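Local coordinates for 450aa long hypothetical fmu protein (Pyrococcus horikoshii, PDB 2YXL), which probably binds RNA and methylates cytosine at carbon 5 with S-adenosyl-L-methionine as methyl donor, as in other members of the RsmB/NOP family, at residues Met295-Lys298 against Arg299-Phe303; Ile242-Glu246 against Ala247-Ala251; Ser234-Glu238 against Gly239-Val243; Tyr33-Arg36 against Glu37-Lys41. All coordinates share one frame; numbering follows the deposited sequence.

Interaction 1 of 4, residues Met295-Lys298 against Arg299-Phe303. With SFG (sinefungin), chain B.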
loop_
_atom_site.group_PDB
_atom_site.type_symbol
_atom_site.label_atom_id
_atom_site.label_comp_id
_atom_site.label_asym_id
_atom_site.label_seq_id
_atom_site.Cartn_x
_atom_site.Cartn_y
_atom_site.Cartn_z
ATOM N N MET A 295 5.049 -4.070 16.423
ATOM C CA MET A 295 3.610 -4.090 16.164
ATOM C C MET A 295 3.277 -4.678 14.790
ATOM O O MET A 295 2.173 -5.182 14.573
ATOM C CB MET A 295 3.037 -2.676 16.301
ATOM C CG MET A 295 1.590 -2.618 16.765
ATOM S SD MET A 295 1.096 -0.962 17.296
ATOM C CE MET A 295 1.864 -0.845 18.915
ATOM N N ARG A 296 4.234 -4.601 13.867
ATOM C CA ARG A 296 4.099 -5.223 12.552
ATOM C C ARG A 296 4.506 -6.693 12.627
ATOM O O ARG A 296 3.975 -7.533 11.896
ATOM C CB ARG A 296 4.959 -4.498 11.512
ATOM C CG ARG A 296 4.559 -3.054 11.222
ATOM C CD ARG A 296 3.555 -2.924 10.092
ATOM N NE ARG A 296 4.105 -3.342 8.802
ATOM C CZ ARG A 296 4.850 -2.577 8.006
ATOM N NH1 ARG A 296 5.159 -1.335 8.358
ATOM N NH2 ARG A 296 5.294 -3.064 6.853
ATOM N N MET A 297 5.454 -6.990 13.514
ATOM C CA MET A 297 5.952 -8.349 13.710
ATOM C C MET A 297 4.891 -9.261 14.329
ATOM O O MET A 297 4.832 -10.451 14.008
ATOM C CB MET A 297 7.223 -8.342 14.567
ATOM C CG MET A 297 7.895 -9.705 14.718
ATOM S SD MET A 297 8.661 -10.312 13.202
ATOM C CE MET A 297 10.294 -9.588 13.332
ATOM N N LYS A 298 4.057 -8.702 15.205
ATOM C CA LYS A 298 2.981 -9.470 15.839
ATOM C C LYS A 298 1.931 -9.934 14.822
ATOM O O LYS A 298 1.257 -10.944 15.040
ATOM C CB LYS A 298 2.347 -8.700 17.013
ATOM C CG LYS A 298 1.415 -7.548 16.637
ATOM C CD LYS A 298 -0.050 -7.988 16.574
ATOM C CE LYS A 298 -0.928 -6.948 15.881
ATOM N NZ LYS A 298 -1.068 -5.688 16.670
ATOM N N ARG A 299 1.798 -9.196 13.720
ATOM C CA ARG A 299 0.922 -9.600 12.622
ATOM C C ARG A 299 1.517 -10.797 11.887
ATOM O O ARG A 299 0.795 -11.725 11.522
ATOM C CB ARG A 299 0.675 -8.444 11.648
ATOM C CG ARG A 299 -0.166 -7.304 12.213
ATOM C CD ARG A 299 -1.038 -6.661 11.138
ATOM N NE ARG A 299 -0.261 -5.986 10.096
ATOM C CZ ARG A 299 -0.156 -4.665 9.963
ATOM N NH1 ARG A 299 0.576 -4.159 8.978
ATOM N NH2 ARG A 299 -0.784 -3.845 10.800
ATOM N N LEU A 300 2.836 -10.768 11.688
ATOM C CA LEU A 300 3.566 -11.873 11.065
ATOM C C LEU A 300 3.447 -13.158 11.882
ATOM O O LEU A 300 3.240 -14.231 11.318
ATOM C CB LEU A 300 5.038 -11.497 10.825
ATOM C CG LEU A 300 6.070 -12.535 10.348
ATOM C CD1 LEU A 300 5.579 -13.363 9.170
ATOM C CD2 LEU A 300 7.380 -11.858 9.986
ATOM N N LYS A 301 3.567 -13.039 13.202
ATOM C CA LYS A 301 3.395 -14.182 14.098
ATOM C C LYS A 301 1.967 -14.726 14.035
ATOM O O LYS A 301 1.759 -15.940 14.087
ATOM C CB LYS A 301 3.775 -13.818 15.537
ATOM C CG LYS A 301 5.268 -13.610 15.758
ATOM C CD LYS A 301 5.559 -13.203 17.196
ATOM C CE LYS A 301 7.026 -12.852 17.390
ATOM N NZ LYS A 301 7.317 -12.409 18.783
ATOM N N ASP A 302 0.993 -13.822 13.912
ATOM C CA ASP A 302 -0.412 -14.202 13.751
ATOM C C ASP A 302 -0.659 -14.950 12.441
ATOM O O ASP A 302 -1.389 -15.940 12.423
ATOM C CB ASP A 302 -1.328 -12.977 13.839
ATOM C CG ASP A 302 -1.572 -12.526 15.268
ATOM O OD1 ASP A 302 -1.979 -11.358 15.457
ATOM O OD2 ASP A 302 -1.366 -13.332 16.204
ATOM N N PHE A 303 -0.046 -14.473 11.357
ATOM C CA PHE A 303 -0.148 -15.127 10.051
ATOM C C PHE A 303 0.530 -16.499 10.044
ATOM O O PHE A 303 -0.073 -17.487 9.626
ATOM C CB PHE A 303 0.442 -14.245 8.937
ATOM C CG PHE A 303 -0.482 -13.153 8.458
ATOM C CD1 PHE A 303 -0.118 -11.816 8.579
ATOM C CD2 PHE A 303 -1.706 -13.460 7.869
ATOM C CE1 PHE A 303 -0.960 -10.799 8.133
ATOM C CE2 PHE A 303 -2.554 -12.450 7.420
ATOM C CZ PHE A 303 -2.180 -11.117 7.554
HETATM N N SFG B . 8.542 -7.825 3.030
HETATM C CA SFG B . 7.335 -7.393 3.758
HETATM C C SFG B . 6.104 -8.174 3.253
HETATM O O SFG B . 5.129 -8.271 4.028
HETATM O OXT SFG B . 6.164 -8.672 2.109
HETATM C CB SFG B . 7.139 -5.872 3.610
HETATM C CG SFG B . 8.287 -5.096 4.283
HETATM C CD SFG B . 8.089 -3.572 4.237
HETATM N NE SFG B . 8.099 -3.136 2.834
HETATM C "C5'" SFG B . 9.219 -2.810 4.964
HETATM C "C4'" SFG B . 9.491 -3.288 6.413
HETATM O "O4'" SFG B . 10.885 -2.999 6.673
HETATM C "C3'" SFG B . 8.705 -2.520 7.491
HETATM O "O3'" SFG B . 7.913 -3.453 8.238
HETATM C "C2'" SFG B . 9.789 -1.893 8.381
HETATM O "O2'" SFG B . 9.437 -1.977 9.768
HETATM C "C1'" SFG B . 10.980 -2.800 8.096
HETATM N N9 SFG B . 12.312 -2.199 8.395
HETATM C C8 SFG B . 12.719 -0.966 8.085
HETATM N N7 SFG B . 13.975 -0.789 8.499
HETATM C C5 SFG B . 14.373 -1.918 9.078
HETATM C C6 SFG B . 15.557 -2.325 9.688
HETATM N N6 SFG B . 16.597 -1.498 9.777
HETATM N N1 SFG B . 15.637 -3.571 10.188
HETATM C C2 SFG B . 14.608 -4.405 10.106
HETATM N N3 SFG B . 13.466 -4.046 9.531
HETATM C C4 SFG B . 13.319 -2.816 9.010
#

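Interaction 2 of 4, residues Ile242-Glu246 against Ala247-Ala251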
loop_
_atom_site.group_PDB
_atom_site.type_symbol
_atom_site.label_atom_id
_atom_site.label_comp_id
_atom_site.label_asym_id
_atom_site.label_seq_id
_atom_site.Cartn_x
_atom_site.Cartn_y
_atom_site.Cartn_z
ATOM N N ILE A 242 -4.226 -14.667 1.967
ATOM C CA ILE A 242 -3.543 -13.491 2.511
ATOM C C ILE A 242 -3.524 -12.373 1.462
ATOM O O ILE A 242 -3.381 -12.643 0.267
ATOM C CB ILE A 242 -2.098 -13.838 3.000
ATOM C CG1 ILE A 242 -1.436 -12.631 3.681
ATOM C CG2 ILE A 242 -1.233 -14.396 1.853
ATOM C CD1 ILE A 242 -0.181 -12.965 4.493
ATOM N N VAL A 243 -3.685 -11.128 1.906
ATOM C CA VAL A 243 -3.657 -9.976 1.000
ATOM C C VAL A 243 -2.234 -9.730 0.502
ATOM O O VAL A 243 -1.336 -9.441 1.288
ATOM C CB VAL A 243 -4.213 -8.683 1.667
ATOM C CG1 VAL A 243 -4.188 -7.509 0.688
ATOM C CG2 VAL A 243 -5.629 -8.903 2.181
ATOM N N GLN A 244 -2.039 -9.861 -0.806
ATOM C CA GLN A 244 -0.744 -9.615 -1.434
ATOM C C GLN A 244 -0.931 -9.250 -2.902
ATOM O O GLN A 244 -1.737 -9.863 -3.602
ATOM C CB GLN A 244 0.174 -10.844 -1.314
ATOM C CG GLN A 244 1.565 -10.632 -1.905
ATOM C CD GLN A 244 2.502 -11.815 -1.720
ATOM O OE1 GLN A 244 2.244 -12.918 -2.211
ATOM N NE2 GLN A 244 3.617 -11.579 -1.032
ATOM N N GLU A 245 -0.171 -8.257 -3.355
ATOM C CA GLU A 245 -0.155 -7.860 -4.757
ATOM C C GLU A 245 0.554 -8.903 -5.606
ATOM O O GLU A 245 1.431 -9.619 -5.117
ATOM C CB GLU A 245 0.527 -6.499 -4.932
ATOM C CG GLU A 245 -0.162 -5.334 -4.219
ATOM C CD GLU A 245 -1.556 -5.019 -4.759
ATOM O OE1 GLU A 245 -1.902 -5.439 -5.889
ATOM O OE2 GLU A 245 -2.315 -4.336 -4.044
ATOM N N GLU A 246 0.166 -8.984 -6.878
ATOM C CA GLU A 246 0.776 -9.917 -7.823
ATOM C C GLU A 246 2.301 -9.743 -7.885
ATOM O O GLU A 246 3.044 -10.725 -7.833
ATOM C CB GLU A 246 0.152 -9.762 -9.215
ATOM C CG GLU A 246 0.582 -10.829 -10.218
ATOM C CD GLU A 246 0.160 -10.498 -11.636
ATOM O OE1 GLU A 246 -0.831 -11.091 -12.117
ATOM O OE2 GLU A 246 0.801 -9.637 -12.270
ATOM N N ALA A 247 2.748 -8.492 -7.982
ATOM C CA ALA A 247 4.173 -8.163 -8.042
ATOM C C ALA A 247 4.963 -8.699 -6.841
ATOM O O ALA A 247 6.084 -9.187 -6.991
ATOM C CB ALA A 247 4.364 -6.659 -8.185
ATOM N N SER A 248 4.362 -8.617 -5.656
ATOM C CA SER A 248 4.976 -9.129 -4.436
ATOM C C SER A 248 5.089 -10.654 -4.420
ATOM O O SER A 248 6.058 -11.201 -3.890
ATOM C CB SER A 248 4.207 -8.647 -3.212
ATOM O OG SER A 248 4.308 -7.240 -3.073
ATOM N N ALA A 249 4.100 -11.331 -5.001
ATOM C CA ALA A 249 4.107 -12.793 -5.098
ATOM C C ALA A 249 5.199 -13.306 -6.036
ATOM O O ALA A 249 5.795 -14.354 -5.783
ATOM C CB ALA A 249 2.757 -13.298 -5.547
ATOM N N VAL A 250 5.443 -12.566 -7.118
ATOM C CA VAL A 250 6.484 -12.894 -8.096
ATOM C C VAL A 250 7.879 -12.876 -7.454
ATOM O O VAL A 250 8.714 -13.738 -7.746
ATOM C CB VAL A 250 6.429 -11.928 -9.318
ATOM C CG1 VAL A 250 7.668 -12.072 -10.205
ATOM C CG2 VAL A 250 5.160 -12.160 -10.129
ATOM N N ALA A 251 8.108 -11.904 -6.572
ATOM C CA ALA A 251 9.381 -11.759 -5.860
ATOM C C ALA A 251 9.881 -13.077 -5.269
ATOM O O ALA A 251 10.975 -13.528 -5.609
ATOM C CB ALA A 251 9.273 -10.687 -4.777
HETATM O O HOH W 1 1.928 -6.796 -1.540
#

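Interaction 3 of 4, residues Ser234-Glu238 against Gly239-Val243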
loop_
_atom_site.group_PDB
_atom_site.type_symbol
_atom_site.label_atom_id
_atom_site.label_comp_id
_atom_site.label_asym_id
_atom_site.label_seq_id
_atom_site.Cartn_x
_atom_site.Cartn_y
_atom_site.Cartn_z
ATOM N N SER A 234 -14.327 -17.094 6.285
ATOM C CA SER A 234 -13.895 -18.428 6.693
ATOM C C SER A 234 -12.509 -18.741 6.140
ATOM O O SER A 234 -11.662 -19.285 6.849
ATOM C CB SER A 234 -14.901 -19.488 6.235
ATOM O OG SER A 234 -16.146 -19.331 6.892
ATOM N N ALA A 235 -12.289 -18.379 4.878
ATOM C CA ALA A 235 -11.020 -18.621 4.195
ATOM C C ALA A 235 -9.842 -17.909 4.860
ATOM O O ALA A 235 -8.749 -18.469 4.952
ATOM C CB ALA A 235 -11.121 -18.222 2.730
ATOM N N PHE A 236 -10.071 -16.681 5.324
ATOM C CA PHE A 236 -9.017 -15.897 5.962
ATOM C C PHE A 236 -8.694 -16.390 7.372
ATOM O O PHE A 236 -7.522 -16.507 7.736
ATOM C CB PHE A 236 -9.370 -14.407 5.984
ATOM C CG PHE A 236 -8.271 -13.534 6.530
ATOM C CD1 PHE A 236 -7.180 -13.186 5.737
ATOM C CD2 PHE A 236 -8.318 -13.073 7.842
ATOM C CE1 PHE A 236 -6.156 -12.388 6.238
ATOM C CE2 PHE A 236 -7.299 -12.273 8.355
ATOM C CZ PHE A 236 -6.216 -11.928 7.550
ATOM N N ASN A 237 -9.733 -16.671 8.157
ATOM C CA ASN A 237 -9.567 -17.104 9.548
ATOM C C ASN A 237 -9.025 -18.528 9.690
ATOM O O ASN A 237 -8.583 -18.926 10.771
ATOM C CB ASN A 237 -10.879 -16.941 10.325
ATOM C CG ASN A 237 -11.252 -15.481 10.552
ATOM O OD1 ASN A 237 -10.389 -14.628 10.774
ATOM N ND2 ASN A 237 -12.548 -15.191 10.506
ATOM N N GLU A 238 -9.066 -19.283 8.596
ATOM C CA GLU A 238 -8.463 -20.611 8.539
ATOM C C GLU A 238 -7.064 -20.549 7.925
ATOM O O GLU A 238 -6.356 -21.553 7.878
ATOM C CB GLU A 238 -9.357 -21.578 7.756
ATOM C CG GLU A 238 -10.624 -21.991 8.501
ATOM C CD GLU A 238 -11.685 -22.598 7.594
ATOM O OE1 GLU A 238 -11.617 -22.397 6.361
ATOM O OE2 GLU A 238 -12.597 -23.273 8.120
ATOM N N GLY A 239 -6.675 -19.362 7.463
ATOM C CA GLY A 239 -5.336 -19.125 6.925
ATOM C C GLY A 239 -5.135 -19.644 5.515
ATOM O O GLY A 239 -4.028 -20.042 5.144
ATOM N N LYS A 240 -6.207 -19.634 4.729
ATOM C CA LYS A 240 -6.165 -20.110 3.349
ATOM C C LYS A 240 -5.768 -19.002 2.378
ATOM O O LYS A 240 -5.261 -19.284 1.287
ATOM C CB LYS A 240 -7.513 -20.713 2.940
ATOM C CG LYS A 240 -7.914 -21.958 3.726
ATOM C CD LYS A 240 -9.245 -22.522 3.247
ATOM C CE LYS A 240 -9.604 -23.790 4.004
ATOM N NZ LYS A 240 -10.950 -24.298 3.624
ATOM N N ILE A 241 -6.003 -17.750 2.777
ATOM C CA ILE A 241 -5.717 -16.582 1.934
ATOM C C ILE A 241 -5.041 -15.435 2.690
ATOM O O ILE A 241 -5.259 -15.248 3.892
ATOM C CB ILE A 241 -6.994 -16.034 1.229
ATOM C CG1 ILE A 241 -8.052 -15.601 2.253
ATOM C CG2 ILE A 241 -7.555 -17.057 0.243
ATOM C CD1 ILE A 241 -9.013 -14.550 1.741
ATOM N N ILE A 242 -4.226 -14.667 1.967
ATOM C CA ILE A 242 -3.543 -13.491 2.511
ATOM C C ILE A 242 -3.524 -12.373 1.462
ATOM O O ILE A 242 -3.381 -12.643 0.267
ATOM C CB ILE A 242 -2.098 -13.838 3.000
ATOM C CG1 ILE A 242 -1.436 -12.631 3.681
ATOM C CG2 ILE A 242 -1.233 -14.396 1.853
ATOM C CD1 ILE A 242 -0.181 -12.965 4.493
ATOM N N VAL A 243 -3.685 -11.128 1.906
ATOM C CA VAL A 243 -3.657 -9.976 1.000
ATOM C C VAL A 243 -2.234 -9.730 0.502
ATOM O O VAL A 243 -1.336 -9.441 1.288
ATOM C CB VAL A 243 -4.213 -8.683 1.667
ATOM C CG1 VAL A 243 -4.188 -7.509 0.688
ATOM C CG2 VAL A 243 -5.629 -8.903 2.181
#

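Interaction 4 of 4, residues Tyr33-Arg36 against Glu37-Lys41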
loop_
_atom_site.group_PDB
_atom_site.type_symbol
_atom_site.label_atom_id
_atom_site.label_comp_id
_atom_site.label_asym_id
_atom_site.label_seq_id
_atom_site.Cartn_x
_atom_site.Cartn_y
_atom_site.Cartn_z
ATOM N N TYR A 33 -7.069 -0.508 6.861
ATOM C CA TYR A 33 -7.329 -0.919 8.245
ATOM C C TYR A 33 -8.173 0.119 8.986
ATOM O O TYR A 33 -9.015 -0.230 9.816
ATOM C CB TYR A 33 -6.013 -1.144 9.001
ATOM C CG TYR A 33 -5.301 -2.442 8.682
ATOM C CD1 TYR A 33 -5.405 -3.542 9.534
ATOM C CD2 TYR A 33 -4.507 -2.566 7.540
ATOM C CE1 TYR A 33 -4.747 -4.740 9.251
ATOM C CE2 TYR A 33 -3.844 -3.758 7.246
ATOM C CZ TYR A 33 -3.969 -4.840 8.105
ATOM O OH TYR A 33 -3.315 -6.020 7.820
ATOM N N ALA A 34 -7.937 1.390 8.677
ATOM C CA ALA A 34 -8.692 2.491 9.265
ATOM C C ALA A 34 -10.125 2.523 8.739
ATOM O O ALA A 34 -11.069 2.738 9.505
ATOM C CB ALA A 34 -7.993 3.813 8.996
ATOM N N LYS A 35 -10.275 2.305 7.434
ATOM C CA LYS A 35 -11.585 2.255 6.801
ATOM C C LYS A 35 -12.407 1.109 7.378
ATOM O O LYS A 35 -13.567 1.300 7.735
ATOM C CB LYS A 35 -11.457 2.119 5.283
ATOM C CG LYS A 35 -12.776 2.266 4.529
ATOM C CD LYS A 35 -12.596 2.111 3.022
ATOM C CE LYS A 35 -12.422 0.653 2.606
ATOM N NZ LYS A 35 -13.675 -0.140 2.765
ATOM N N ARG A 36 -11.793 -0.069 7.480
ATOM C CA ARG A 36 -12.443 -1.245 8.061
ATOM C C ARG A 36 -12.904 -0.964 9.490
ATOM O O ARG A 36 -14.062 -1.205 9.830
ATOM C CB ARG A 36 -11.505 -2.460 8.042
ATOM C CG ARG A 36 -12.160 -3.771 8.495
ATOM C CD ARG A 36 -11.192 -4.670 9.277
ATOM N NE ARG A 36 -11.021 -4.231 10.666
ATOM C CZ ARG A 36 -9.972 -3.549 11.128
ATOM N NH1 ARG A 36 -8.967 -3.222 10.321
ATOM N NH2 ARG A 36 -9.921 -3.195 12.407
ATOM N N GLU A 37 -11.991 -0.447 10.309
ATOM C CA GLU A 37 -12.264 -0.132 11.712
ATOM C C GLU A 37 -13.447 0.826 11.871
ATOM O O GLU A 37 -14.351 0.569 12.670
ATOM C CB GLU A 37 -10.999 0.426 12.386
ATOM C CG GLU A 37 -11.221 1.214 13.681
ATOM C CD GLU A 37 -11.196 0.359 14.938
ATOM O OE1 GLU A 37 -10.656 0.841 15.957
ATOM O OE2 GLU A 37 -11.714 -0.779 14.920
ATOM N N ALA A 38 -13.439 1.910 11.096
ATOM C CA ALA A 38 -14.468 2.949 11.184
ATOM C C ALA A 38 -15.837 2.456 10.728
ATOM O O ALA A 38 -16.862 2.815 11.315
ATOM C CB ALA A 38 -14.056 4.175 10.386
ATOM N N PHE A 39 -15.840 1.638 9.680
ATOM C CA PHE A 39 -17.073 1.112 9.099
ATOM C C PHE A 39 -17.771 0.114 10.030
ATOM O O PHE A 39 -18.997 0.118 10.135
ATOM C CB PHE A 39 -16.790 0.496 7.722
ATOM C CG PHE A 39 -16.615 1.515 6.615
ATOM C CD1 PHE A 39 -16.253 2.834 6.898
ATOM C CD2 PHE A 39 -16.792 1.147 5.287
ATOM C CE1 PHE A 39 -16.087 3.769 5.876
ATOM C CE2 PHE A 39 -16.628 2.073 4.257
ATOM C CZ PHE A 39 -16.275 3.385 4.553
ATOM N N LYS A 40 -16.982 -0.718 10.710
ATOM C CA LYS A 40 -17.506 -1.680 11.683
ATOM C C LYS A 40 -17.951 -0.989 12.969
ATOM O O LYS A 40 -18.878 -1.450 13.641
ATOM C CB LYS A 40 -16.468 -2.762 12.006
ATOM C CG LYS A 40 -15.970 -3.554 10.802
ATOM C CD LYS A 40 -16.998 -4.561 10.289
ATOM C CE LYS A 40 -16.754 -4.896 8.825
ATOM N NZ LYS A 40 -15.332 -5.246 8.554
ATOM N N LYS A 41 -17.277 0.111 13.301
ATOM C CA LYS A 41 -17.604 0.917 14.475
ATOM C C LYS A 41 -18.967 1.587 14.305
ATOM O O LYS A 41 -19.762 1.637 15.245
ATOM C CB LYS A 41 -16.522 1.978 14.698
ATOM C CG LYS A 41 -16.404 2.502 16.121
ATOM C CD LYS A 41 -15.605 3.798 16.140
ATOM C CE LYS A 41 -15.131 4.172 17.540
ATOM N NZ LYS A 41 -13.843 3.508 17.883
#

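Interaction 1 of 4, residues Met295-Lys298 against Arg299-Phe303
Met297 O and Lys298 O take ordinary i-to-i+4 helix bonds from Lys301 N and Asp302 N, whereas Arg296 O receives only weak ones from Arg299 N and Leu300 N. The bond from Lys301 N to Met297 O measures 3.0 Å and that from Asp302 N to Lys298 O 3.1 Å.

One turn apart, two arginines cross with their guanidinium planes 21° from parallel, Arg299 NH1 resting 3.4 Å from Arg296 CD. Arg296 is folded at both chi2 (-90°) and chi3 (-65°), which brings its guanidinium up to the ribose of sinefungin at O3'. This hydroxyl oxygen of the ligand sits over one face of the group, displaced toward its rim, and lies 3.0 Å from Arg296 NH2. The same NH2 makes a weak hydrogen bond to Ala269 O, while Asp293 OD1 accepts from Arg296 N at the start of the helix.

Met297 and Leu300 run side by side in the same direction, with SD of Met297 3.8 Å from CD2 of Leu300. Flexible and apolar, Met297 suits the buried flank, where it also meets Asp291 and Pro314. On the exposed flank Lys298 bends back, laying CE 3.8 Å from CG of Arg299; its NZ stays 5.9 Å from OD1 of Asp302, too far for a salt bridge.

The helix thus has two chemistries: sulfur and methyl groups toward the protein, and two like charges with NE of Arg296 3.6 Å from NH1 of Arg299, which would probably raise the local positive potential beside O3', with Asp291, another ligand partner, as an opposite charge nearby.

Interaction 2 of 4, residues Ile242-Glu246 against Ala247-Ala251
Gln244 reaches along the first turn of the helix that follows it and lies against Ser248 and Ala249. With CG anti to the backbone N (chi1 -178°) and chi2 also extended, the chain runs straight out, placing CG 3.6 Å from Ser248 CB. Beyond it the amide passes the next residue, where OE1 comes 3.4 Å from CB of Ala249; a methyl group is small enough for the amide to lie this close. OE1 finds its polar partner in Arg190 NH1.

Ser248 holds its hydroxyl beside its own backbone N (chi1 -66°), which brings OG to the side where a water joins it to Glu245 N. The water lies 2.9 Å from Ser248 OG and accepts a hydrogen bond from Glu245 N at 3.1 Å, while Lys273 NZ adds a weak hydrogen bond to the same OG.

Glu245 occupies the N-cap position, yet its side chain folds away from the turn, bent at chi2 (-65°), and forms a salt bridge with Lys348. Its carbonyl O accepts an i-to-i+4 bond from Ala249 N at 3.2 Å. Glu246 is extended and carries its carboxylate away from the helix to Arg217, Ser215 and Tyr420, which satisfy it in the interior, a set of partners suited to an acid. Val250 N continues the ladder by bonding to Glu246 O at 3.1 Å, and CG2 of Val250 flanks that oxygen.

This is a strand-to-helix junction with an N-cap, leading from strand 241-243 into helix 246-255 beside Lys273 of the predicted S-adenosyl-L-methionine site.

Interaction 3 of 4, residues Ser234-Glu238 against Gly239-Val243
Ile241 sets CG1 between its backbone N and carbonyl carbon (chi1 60°), which places that atom 4.1 Å from Phe236 CB, while Phe236 turns CG anti to its own backbone nitrogen (chi1 -175°) and so brings its ring to Ile241 O. Ile241 CG1 stands equally far from Ala235 CB, so one branched side chain packs on two residues of the helix it follows. The helix closes in a Schellman motif: Lys240 N reaches back to Ala235 O at 2.8 Å and Gly239 N to Phe236 O at 3.0 Å. Gly239 makes the reversal with a phi of 78°, a backbone region easily reached without a side chain. Past it the chain enters strand 241-243 at the margin of an antiparallel sheet.

Lys240 and Glu238 extend side by side along the surface and meet in a salt bridge, NZ to OE1 at 3.4 Å, weak as a hydrogen bond. Losing the Lys240 chain to an alanine would probably leave the Glu238 carboxylate without this positive partner and freer to turn.

Phe230 meets the Phe236 ring edge-to-face, and Phe236 CD1 lies 3.4 Å from Ile241 O, which approaches the ring obliquely.

Interaction 4 of 4, residues Tyr33-Arg36 against Glu37-Lys41
Phe39 N donates to Lys35 O at 3.0 Å, a length matched by the bonds from Glu37 N to Tyr33 O and from Ala38 N to Ala34 O. These are the i-to-i+4 bonds of helix 32-41, in the all-helical N-terminal part of the chain, and the same spacing brings the side chains of Lys35 and Phe39 together. Lys35 has CG anti to its backbone N (chi1 -171°), which sets that methylene over one face of the phenyl ring in a CH-pi contact, 3.8 Å from the centroid and 17° off the ring normal. A lysine suits the place because its aliphatic part covers the ring while NZ bends round to Thr54 OG1. Leu53 and Asn50 of helix 47-75 also touch the ring; replacing Phe39 with alanine would probably open a gap between the two helices and take away the face on which Lys35 CG rests.

Ala38, small and buried, lies against Glu20 and Ala21 of helix 12-24. On the more open flank Arg36 folds its guanidinium over Glu37 N and makes a long salt bridge, NH2 to Glu37 OE2 at 3.9 Å, the planes tilted by 47°. Lys40 crosses Arg36 at about a right angle, its NZ 3.5 Å from Arg36 CG.

In the fold
Phe303, at the far end of interaction 1, joins it to interactions 2 and 3: its CE2 lies 3.7 Å from CZ of Phe236 in interaction 3, and its CD2 lies 3.7 Å from CD1 of Ile242. Ile242 and Val243 belong to both interactions 2 and 3, so strand 241-243 carries the chain from the Schellman turn to the helix start near the ligand. Sinefungin touches Arg296 of interaction 1 directly and lies about 5 Å from the Gln244 side chain, but about 12 Å from that of Phe236. Interaction 4 belongs to the N-terminal helices; Tyr33 OH packs 3.8 Å from Arg299 NE, bringing that helix up against the methyltransferase domain.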